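Local coordinates for protein minor fimbrium tip subunit Mfa3 (PDB 5NF4) that forms part of the tip of the minor fimbriae, filamentous pili that mediate biofilm formation and adhesion onto host cells and other oral bacteria, at residues L43-R48 against L180-D185; H70-L75 against Y100-K105; F113-N118 against R163-Q168. All coordinates share one frame; numbering follows the deposited sequence.

Contact 1: L43-R48 against L180-D185; sequences LLVNAR and LPFKPD
A short parallel pairing of strand 41-49 with the start of strand 180-205 joins these two segments, L43 lying beside L180 and L44 beside P181. L44 uses both of its backbone polar atoms here. L44 N donates to L180 O at 2.8 Å. L44 O accepts from F182 N at 2.9 Å in a nearly straight bond of 171° at the hydrogen. L43 CA also comes close to L180 O, as a CA-H...O contact. Beyond F182, residues 183-185 swing away from strand 41-49. A water bridges the gap that opens: it accepts from N46 N and donates to F182 O, both at 2.9 Å. Direct pairing resumes at V190, which makes backbone hydrogen bonds with N46 and R48. Strand 41-49 is held on its other edge by strand 99-106, through backbone bonds of L43, V45 and A47. Residues 43-48 belong to the propeptide, and this last part of the propeptide is a strand of the domain. The side chains of L43 and F182 meet on the buried face. L43 CD1 touches F182 CD1 at 3.9 Å, obliquely to the ring. V45 CG2 lies 4.2 Å from F182 CB. The F182 CG is anti to the backbone N (chi1 177°), which puts the ring on the side of L43 and V45, where it is buried. P184 CD lies over one face of the F182 ring, toward the rim. The F113 ring of strand 109-117 stacks with the F182 ring.

Contact 2: H70-L75 against Y100-K105; sequences HSLAML and YVFTVK
L72 and M74 on one strand meet Y100, F102 and V104 on the other through side chains alone. No hydrogen bond links the two segments. The strand axes are 9.9 Å apart at their closest and 38° apart in direction. The side chains of L72 and Y100 run alongside each other, head to tail. L72 CD2 reaches Y100 CD2 at 4.1 Å and meets the ring obliquely. The same methyl lies at the edge of the F102 ring, 4.4 Å from F102 CE2. L72 has CG anti to the backbone N (chi1 178°), which sends CD2 across to Y100 and F102. This is the face-to-face packing of two beta layers. Strand 71-78 lies between strands 84-91 and 109-117, while strand 99-106 pairs with strand 41-49 opposite. M74 is also extended at its first two torsions and bends only at chi3 (68°). That bend brings CE to the F102 ring edge, 4.1 Å from F102 CE1. M74 SD sits beside the ring near its plane, 5.3 Å from the F102 centroid, in a Met-aromatic contact. M74 CE also touches V104 CG2 at 4.3 Å. F102 CG sits between the backbone N and the carbonyl carbon, and two parts of the ring's rim meet L72 and M74. H88 of strand 84-91 stacks with this ring. Y100 turns its CG beside the backbone N, and its ring reaches toward H70. There Y100 OH lies 3.3 Å from H70 O, but its hydrogen bond is with V69 O. The H70 side chain leaves its backbone away from the other strand, and its NE2 is bonded to N155 O.

Contact 3: F113-N118 against R163-Q168; sequences FFFVAN and RMYSNQ
F113 and F115 form hydrogen-bonded antiparallel pairs with Y165 and R163, and F114 with M164 is the non-hydrogen-bonded pair between them. Four backbone bonds join the strands. F113 N to Y165 O is 2.9 Å, and Y165 N returns to F113 O at 3.0 Å. F115 N meets R163 O at 2.8 Å. R163 N to F115 O is 3.0 Å. M164 runs alongside the F114 ring in the same direction. It bends at chi3 (-80°), which sets M164 CE 3.5 Å from F114 CE2. Its SD makes an oblique Met-aromatic contact with the same ring. On the opposite face, F115 CE1 comes 4.1 Å from Y165 CD2, at the edge of the tyrosine ring, and F115 and Y165 meet roughly perpendicular. Past the corner at N167, Q168 packs its CB and CG against F113. Q168 NE2 donates to S166 O at 2.9 Å and also to D185 OD1. Strands 109-117 and 161-170 are sheet neighbours. Helix 132-140 covers the face with F114 and M164, while M74 packs on F113 and F115 on the other. Y165 OH lies over one face of the R163 guanidinium; Y165 OH is bonded to K191 N, and R163 NH1 to K191 O. Apolar side chains thus pack on both faces, while these bonds to K191 and that of Q168 NE2 to D185 OD1 tie strand 161-170 to strand 180-205.

Overall arrangement
The three contacts lie within one beta domain, with centres 10 to 11 Å apart. Contacts 2 and 3 both fall inside the chain loop that contact 1 closes. Strand 41-49 links contact 1 to contact 2: V45 N lies 2.9 Å from F102 O. Residues 70-75 link contact 2 to contact 3, where L75 O is 2.8 Å from F114 N and M74 CG is 3.3 Å from F115 CE2. Contacts 1 and 3 meet where P184 CB comes 3.5 Å from Y165 CE1. Strands 71-78, 109-117, 161-170, 180-205, 41-49 and 99-106 follow one another as paired neighbours. Contact 2 packs the first and last of these across the interior, and strand 84-91 continues beyond 71-78.

Contact 1: L43-R48 against L180-D185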
# COMPACT_ATOMS: atom_id res chain seq x y z
N LEU A 43 3.05 -27.41 -8.38
CA LEU A 43 3.45 -26.04 -8.66
C LEU A 43 4.43 -25.56 -7.63
O LEU A 43 4.19 -25.73 -6.44
CB LEU A 43 2.25 -25.08 -8.61
CG LEU A 43 1.29 -24.94 -9.77
CD1 LEU A 43 0.38 -23.75 -9.47
CD2 LEU A 43 2.07 -24.75 -11.03
N LEU A 44 5.51 -24.93 -8.09
CA LEU A 44 6.45 -24.23 -7.23
C LEU A 44 6.09 -22.76 -7.19
O LEU A 44 6.16 -22.07 -8.21
CB LEU A 44 7.87 -24.41 -7.73
CG LEU A 44 8.94 -23.84 -6.79
CD1 LEU A 44 8.95 -24.59 -5.47
CD2 LEU A 44 10.30 -23.91 -7.44
N VAL A 45 5.69 -22.29 -6.01
CA VAL A 45 5.23 -20.91 -5.82
C VAL A 45 6.40 -20.17 -5.19
O VAL A 45 6.96 -20.62 -4.18
CB VAL A 45 3.96 -20.86 -4.94
CG1 VAL A 45 3.59 -19.40 -4.58
CG2 VAL A 45 2.80 -21.50 -5.67
N ASN A 46 6.82 -19.08 -5.83
CA ASN A 46 7.80 -18.16 -5.24
C ASN A 46 7.19 -16.79 -5.10
O ASN A 46 6.78 -16.19 -6.10
CB ASN A 46 9.07 -18.07 -6.08
CG ASN A 46 10.25 -17.57 -5.27
OD1 ASN A 46 10.13 -16.64 -4.47
ND2 ASN A 46 11.39 -18.21 -5.45
N ALA A 47 7.12 -16.32 -3.86
CA ALA A 47 6.41 -15.09 -3.50
C ALA A 47 7.32 -14.16 -2.71
O ALA A 47 8.19 -14.61 -1.97
CB ALA A 47 5.16 -15.41 -2.70
N ARG A 48 7.11 -12.86 -2.88
CA ARG A 48 7.98 -11.90 -2.26
C ARG A 48 7.29 -10.55 -2.29
O ARG A 48 6.40 -10.33 -3.12
CB ARG A 48 9.32 -11.86 -2.97
CG ARG A 48 9.24 -11.48 -4.42
CD ARG A 48 10.62 -11.09 -4.92
NE ARG A 48 10.65 -10.93 -6.37
CZ ARG A 48 10.22 -9.85 -7.02
NH1 ARG A 48 9.71 -8.82 -6.36
NH2 ARG A 48 10.30 -9.81 -8.34
N LEU A 180 6.43 -27.79 -11.38
CA LEU A 180 6.41 -26.74 -12.41
C LEU A 180 6.40 -25.35 -11.74
O LEU A 180 5.59 -25.11 -10.87
CB LEU A 180 5.16 -26.90 -13.28
CG LEU A 180 4.96 -28.27 -13.92
CD1 LEU A 180 3.59 -28.34 -14.59
CD2 LEU A 180 6.07 -28.55 -14.91
N PRO A 181 7.30 -24.45 -12.17
CA PRO A 181 7.26 -23.09 -11.61
C PRO A 181 5.96 -22.39 -11.95
O PRO A 181 5.52 -22.37 -13.11
CB PRO A 181 8.45 -22.38 -12.26
CG PRO A 181 8.95 -23.28 -13.33
CD PRO A 181 8.49 -24.66 -13.01
N PHE A 182 5.31 -21.85 -10.93
CA PHE A 182 4.13 -21.02 -11.12
C PHE A 182 4.55 -19.68 -11.70
O PHE A 182 5.36 -18.97 -11.11
CB PHE A 182 3.38 -20.83 -9.79
CG PHE A 182 2.18 -19.93 -9.88
CD1 PHE A 182 1.21 -20.15 -10.83
CD2 PHE A 182 2.02 -18.89 -8.99
CE1 PHE A 182 0.10 -19.33 -10.91
CE2 PHE A 182 0.91 -18.07 -9.05
CZ PHE A 182 -0.04 -18.28 -10.01
N LYS A 183 4.02 -19.35 -12.88
CA LYS A 183 4.33 -18.09 -13.53
C LYS A 183 3.08 -17.21 -13.63
O LYS A 183 2.40 -17.23 -14.65
CB LYS A 183 4.92 -18.38 -14.92
CG LYS A 183 6.20 -19.24 -14.87
CD LYS A 183 7.46 -18.40 -14.71
CE LYS A 183 8.67 -19.22 -14.25
NZ LYS A 183 9.04 -20.34 -15.15
N PRO A 184 2.76 -16.44 -12.57
CA PRO A 184 1.56 -15.61 -12.58
C PRO A 184 1.64 -14.56 -13.68
O PRO A 184 2.62 -13.81 -13.72
CB PRO A 184 1.55 -14.96 -11.19
CG PRO A 184 3.03 -14.94 -10.78
CD PRO A 184 3.58 -16.21 -11.35
N ASP A 185 0.63 -14.53 -14.54
CA ASP A 185 0.60 -13.65 -15.71
C ASP A 185 1.96 -13.57 -16.42
O ASP A 185 2.39 -12.50 -16.85
CB ASP A 185 0.10 -12.27 -15.28
CG ASP A 185 -1.40 -12.29 -14.99
OD1 ASP A 185 -2.13 -13.00 -15.70
OD2 ASP A 185 -1.84 -11.64 -14.04
O HOH W 1 5.81 -18.20 -8.38

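Contact 2: H70-L75 against Y100-K105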
# COMPACT_ATOMS: atom_id res chain seq x y z
N HIS A 70 5.65 -11.93 7.31
CA HIS A 70 5.59 -12.78 8.50
C HIS A 70 4.67 -13.98 8.34
O HIS A 70 4.90 -15.03 8.91
CB HIS A 70 5.11 -11.95 9.69
CG HIS A 70 6.07 -10.87 10.09
ND1 HIS A 70 6.00 -9.59 9.58
CD2 HIS A 70 7.14 -10.91 10.91
CE1 HIS A 70 6.98 -8.88 10.10
NE2 HIS A 70 7.69 -9.65 10.91
N SER A 71 3.61 -13.77 7.59
CA SER A 71 2.70 -14.85 7.23
C SER A 71 2.19 -14.63 5.83
O SER A 71 2.10 -13.50 5.36
CB SER A 71 1.53 -14.95 8.20
OG SER A 71 0.67 -13.83 8.04
N LEU A 72 1.84 -15.72 5.16
CA LEU A 72 1.34 -15.65 3.80
C LEU A 72 0.31 -16.75 3.56
O LEU A 72 0.65 -17.93 3.67
CB LEU A 72 2.49 -15.79 2.80
CG LEU A 72 2.08 -15.78 1.33
CD1 LEU A 72 1.49 -14.42 0.95
CD2 LEU A 72 3.26 -16.17 0.44
N ALA A 73 -0.91 -16.36 3.23
CA ALA A 73 -1.94 -17.32 2.85
C ALA A 73 -2.14 -17.28 1.35
O ALA A 73 -2.16 -16.22 0.74
CB ALA A 73 -3.25 -17.02 3.54
N MET A 74 -2.25 -18.47 0.76
CA MET A 74 -2.57 -18.59 -0.64
C MET A 74 -3.86 -19.38 -0.71
O MET A 74 -3.93 -20.45 -0.08
CB MET A 74 -1.46 -19.32 -1.42
CG MET A 74 -1.78 -19.37 -2.92
SD MET A 74 -0.67 -20.45 -3.86
CE MET A 74 -1.23 -22.01 -3.16
N LEU A 75 -4.83 -18.88 -1.45
CA LEU A 75 -6.09 -19.59 -1.67
C LEU A 75 -6.37 -19.59 -3.17
O LEU A 75 -6.28 -18.56 -3.86
CB LEU A 75 -7.24 -18.96 -0.88
CG LEU A 75 -7.08 -18.95 0.65
CD1 LEU A 75 -6.46 -17.63 1.08
CD2 LEU A 75 -8.44 -19.19 1.36
N TYR A 100 8.89 -16.41 0.28
CA TYR A 100 8.46 -17.78 0.55
C TYR A 100 8.55 -18.58 -0.72
O TYR A 100 8.17 -18.10 -1.78
CB TYR A 100 7.03 -17.82 1.10
CG TYR A 100 6.98 -17.34 2.53
CD1 TYR A 100 7.37 -18.17 3.57
CD2 TYR A 100 6.58 -16.06 2.84
CE1 TYR A 100 7.34 -17.73 4.88
CE2 TYR A 100 6.56 -15.61 4.13
CZ TYR A 100 6.94 -16.44 5.15
OH TYR A 100 6.91 -15.97 6.45
N VAL A 101 9.11 -19.77 -0.63
CA VAL A 101 9.06 -20.69 -1.74
C VAL A 101 8.51 -22.01 -1.22
O VAL A 101 8.99 -22.54 -0.20
CB VAL A 101 10.45 -20.83 -2.39
CG1 VAL A 101 11.47 -21.22 -1.37
CG2 VAL A 101 10.42 -21.88 -3.52
N PHE A 102 7.49 -22.54 -1.89
CA PHE A 102 6.86 -23.79 -1.46
C PHE A 102 6.18 -24.50 -2.63
O PHE A 102 5.85 -23.88 -3.63
CB PHE A 102 5.84 -23.53 -0.34
CG PHE A 102 4.73 -22.58 -0.72
CD1 PHE A 102 3.56 -23.03 -1.33
CD2 PHE A 102 4.84 -21.22 -0.44
CE1 PHE A 102 2.53 -22.14 -1.66
CE2 PHE A 102 3.83 -20.35 -0.77
CZ PHE A 102 2.65 -20.80 -1.37
N THR A 103 5.95 -25.79 -2.47
CA THR A 103 5.29 -26.60 -3.49
C THR A 103 3.84 -26.90 -3.11
O THR A 103 3.57 -27.22 -1.97
CB THR A 103 6.06 -27.87 -3.68
OG1 THR A 103 7.40 -27.52 -4.05
CG2 THR A 103 5.43 -28.72 -4.77
N VAL A 104 2.91 -26.79 -4.06
CA VAL A 104 1.51 -27.12 -3.83
C VAL A 104 1.05 -28.13 -4.90
O VAL A 104 1.49 -28.08 -6.05
CB VAL A 104 0.59 -25.87 -3.88
CG1 VAL A 104 0.57 -25.27 -5.27
CG2 VAL A 104 -0.81 -26.23 -3.46
N LYS A 105 0.17 -29.04 -4.51
CA LYS A 105 -0.43 -30.02 -5.44
C LYS A 105 -1.89 -29.63 -5.70
O LYS A 105 -2.60 -29.27 -4.76
CB LYS A 105 -0.35 -31.41 -4.84
CG LYS A 105 -1.01 -32.50 -5.67
CD LYS A 105 -0.88 -33.84 -4.93
CE LYS A 105 -2.02 -34.78 -5.25
NZ LYS A 105 -1.85 -36.11 -4.58

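Contact 3: F113-N118 against R163-Q168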
# COMPACT_ATOMS: atom_id res chain seq x y z
N PHE A 113 -5.91 -17.15 -8.15
CA PHE A 113 -4.97 -17.27 -7.03
C PHE A 113 -5.09 -16.00 -6.18
O PHE A 113 -5.03 -14.92 -6.72
CB PHE A 113 -3.54 -17.39 -7.49
CG PHE A 113 -3.19 -18.71 -8.14
CD1 PHE A 113 -3.67 -19.04 -9.40
CD2 PHE A 113 -2.36 -19.59 -7.48
CE1 PHE A 113 -3.31 -20.25 -9.98
CE2 PHE A 113 -2.01 -20.78 -8.04
CZ PHE A 113 -2.48 -21.12 -9.29
N PHE A 114 -5.21 -16.18 -4.88
CA PHE A 114 -5.28 -15.05 -3.95
C PHE A 114 -4.16 -15.20 -2.94
O PHE A 114 -4.01 -16.25 -2.33
CB PHE A 114 -6.62 -14.97 -3.20
CG PHE A 114 -7.79 -14.72 -4.09
CD1 PHE A 114 -8.32 -15.77 -4.85
CD2 PHE A 114 -8.39 -13.47 -4.16
CE1 PHE A 114 -9.42 -15.56 -5.66
CE2 PHE A 114 -9.50 -13.26 -4.97
CZ PHE A 114 -10.01 -14.32 -5.75
N PHE A 115 -3.40 -14.12 -2.73
CA PHE A 115 -2.31 -14.10 -1.79
C PHE A 115 -2.55 -12.96 -0.80
O PHE A 115 -2.79 -11.83 -1.21
CB PHE A 115 -0.96 -13.90 -2.48
CG PHE A 115 -0.54 -15.06 -3.36
CD1 PHE A 115 -0.94 -15.12 -4.68
CD2 PHE A 115 0.22 -16.08 -2.83
CE1 PHE A 115 -0.56 -16.17 -5.48
CE2 PHE A 115 0.61 -17.16 -3.62
CZ PHE A 115 0.23 -17.21 -4.95
N VAL A 116 -2.49 -13.30 0.48
CA VAL A 116 -2.74 -12.34 1.58
C VAL A 116 -1.62 -12.50 2.61
O VAL A 116 -1.43 -13.58 3.14
CB VAL A 116 -4.12 -12.59 2.23
CG1 VAL A 116 -4.35 -11.64 3.37
CG2 VAL A 116 -5.24 -12.36 1.19
N ALA A 117 -0.91 -11.41 2.93
CA ALA A 117 0.21 -11.47 3.84
C ALA A 117 0.00 -10.56 5.03
O ALA A 117 -0.66 -9.53 4.91
CB ALA A 117 1.50 -11.08 3.14
N ASN A 118 0.53 -11.01 6.17
CA ASN A 118 0.55 -10.22 7.40
C ASN A 118 -0.83 -9.80 7.91
O ASN A 118 -0.98 -8.76 8.55
CB ASN A 118 1.41 -8.99 7.15
CG ASN A 118 2.86 -9.34 6.91
OD1 ASN A 118 3.31 -10.43 7.31
ND2 ASN A 118 3.62 -8.42 6.31
N ARG A 163 -1.96 -9.90 -3.29
CA ARG A 163 -1.95 -9.90 -4.73
C ARG A 163 -2.94 -10.95 -5.19
O ARG A 163 -3.12 -11.95 -4.52
CB ARG A 163 -0.54 -10.18 -5.26
CG ARG A 163 -0.36 -9.89 -6.74
CD ARG A 163 -0.29 -8.42 -7.05
NE ARG A 163 -0.26 -8.27 -8.49
CZ ARG A 163 0.83 -8.14 -9.22
NH1 ARG A 163 2.03 -8.07 -8.66
NH2 ARG A 163 0.72 -8.06 -10.54
N MET A 164 -3.61 -10.68 -6.30
CA MET A 164 -4.47 -11.70 -6.89
C MET A 164 -4.26 -11.78 -8.39
O MET A 164 -3.98 -10.78 -9.08
CB MET A 164 -5.95 -11.46 -6.53
CG MET A 164 -6.61 -10.25 -7.06
SD MET A 164 -8.38 -10.22 -6.60
CE MET A 164 -9.03 -11.35 -7.84
N TYR A 165 -4.37 -13.02 -8.90
CA TYR A 165 -4.21 -13.30 -10.31
C TYR A 165 -5.40 -14.13 -10.76
O TYR A 165 -5.62 -15.23 -10.26
CB TYR A 165 -2.91 -14.07 -10.57
CG TYR A 165 -1.65 -13.42 -10.03
CD1 TYR A 165 -0.96 -12.47 -10.78
CD2 TYR A 165 -1.15 -13.77 -8.79
CE1 TYR A 165 0.20 -11.89 -10.30
CE2 TYR A 165 0.03 -13.22 -8.32
CZ TYR A 165 0.69 -12.29 -9.06
OH TYR A 165 1.86 -11.72 -8.58
N SER A 166 -6.15 -13.62 -11.72
CA SER A 166 -7.36 -14.28 -12.18
C SER A 166 -7.18 -15.06 -13.48
O SER A 166 -6.29 -14.78 -14.30
CB SER A 166 -8.47 -13.25 -12.37
OG SER A 166 -8.06 -12.33 -13.35
N ASN A 167 -8.04 -16.06 -13.65
CA ASN A 167 -8.07 -16.88 -14.85
C ASN A 167 -6.67 -17.33 -15.33
O ASN A 167 -6.30 -17.15 -16.49
CB ASN A 167 -8.81 -16.12 -15.97
CG ASN A 167 -9.27 -17.06 -17.10
OD1 ASN A 167 -9.46 -18.26 -16.89
ND2 ASN A 167 -9.48 -16.50 -18.29
N GLN A 168 -5.91 -17.95 -14.43
CA GLN A 168 -4.62 -18.49 -14.78
C GLN A 168 -4.76 -19.89 -15.31
O GLN A 168 -5.47 -20.70 -14.74
CB GLN A 168 -3.71 -18.52 -13.56
CG GLN A 168 -3.56 -17.17 -12.90
CD GLN A 168 -2.78 -16.21 -13.75
OE1 GLN A 168 -1.58 -16.39 -13.94
NE2 GLN A 168 -3.44 -15.17 -14.28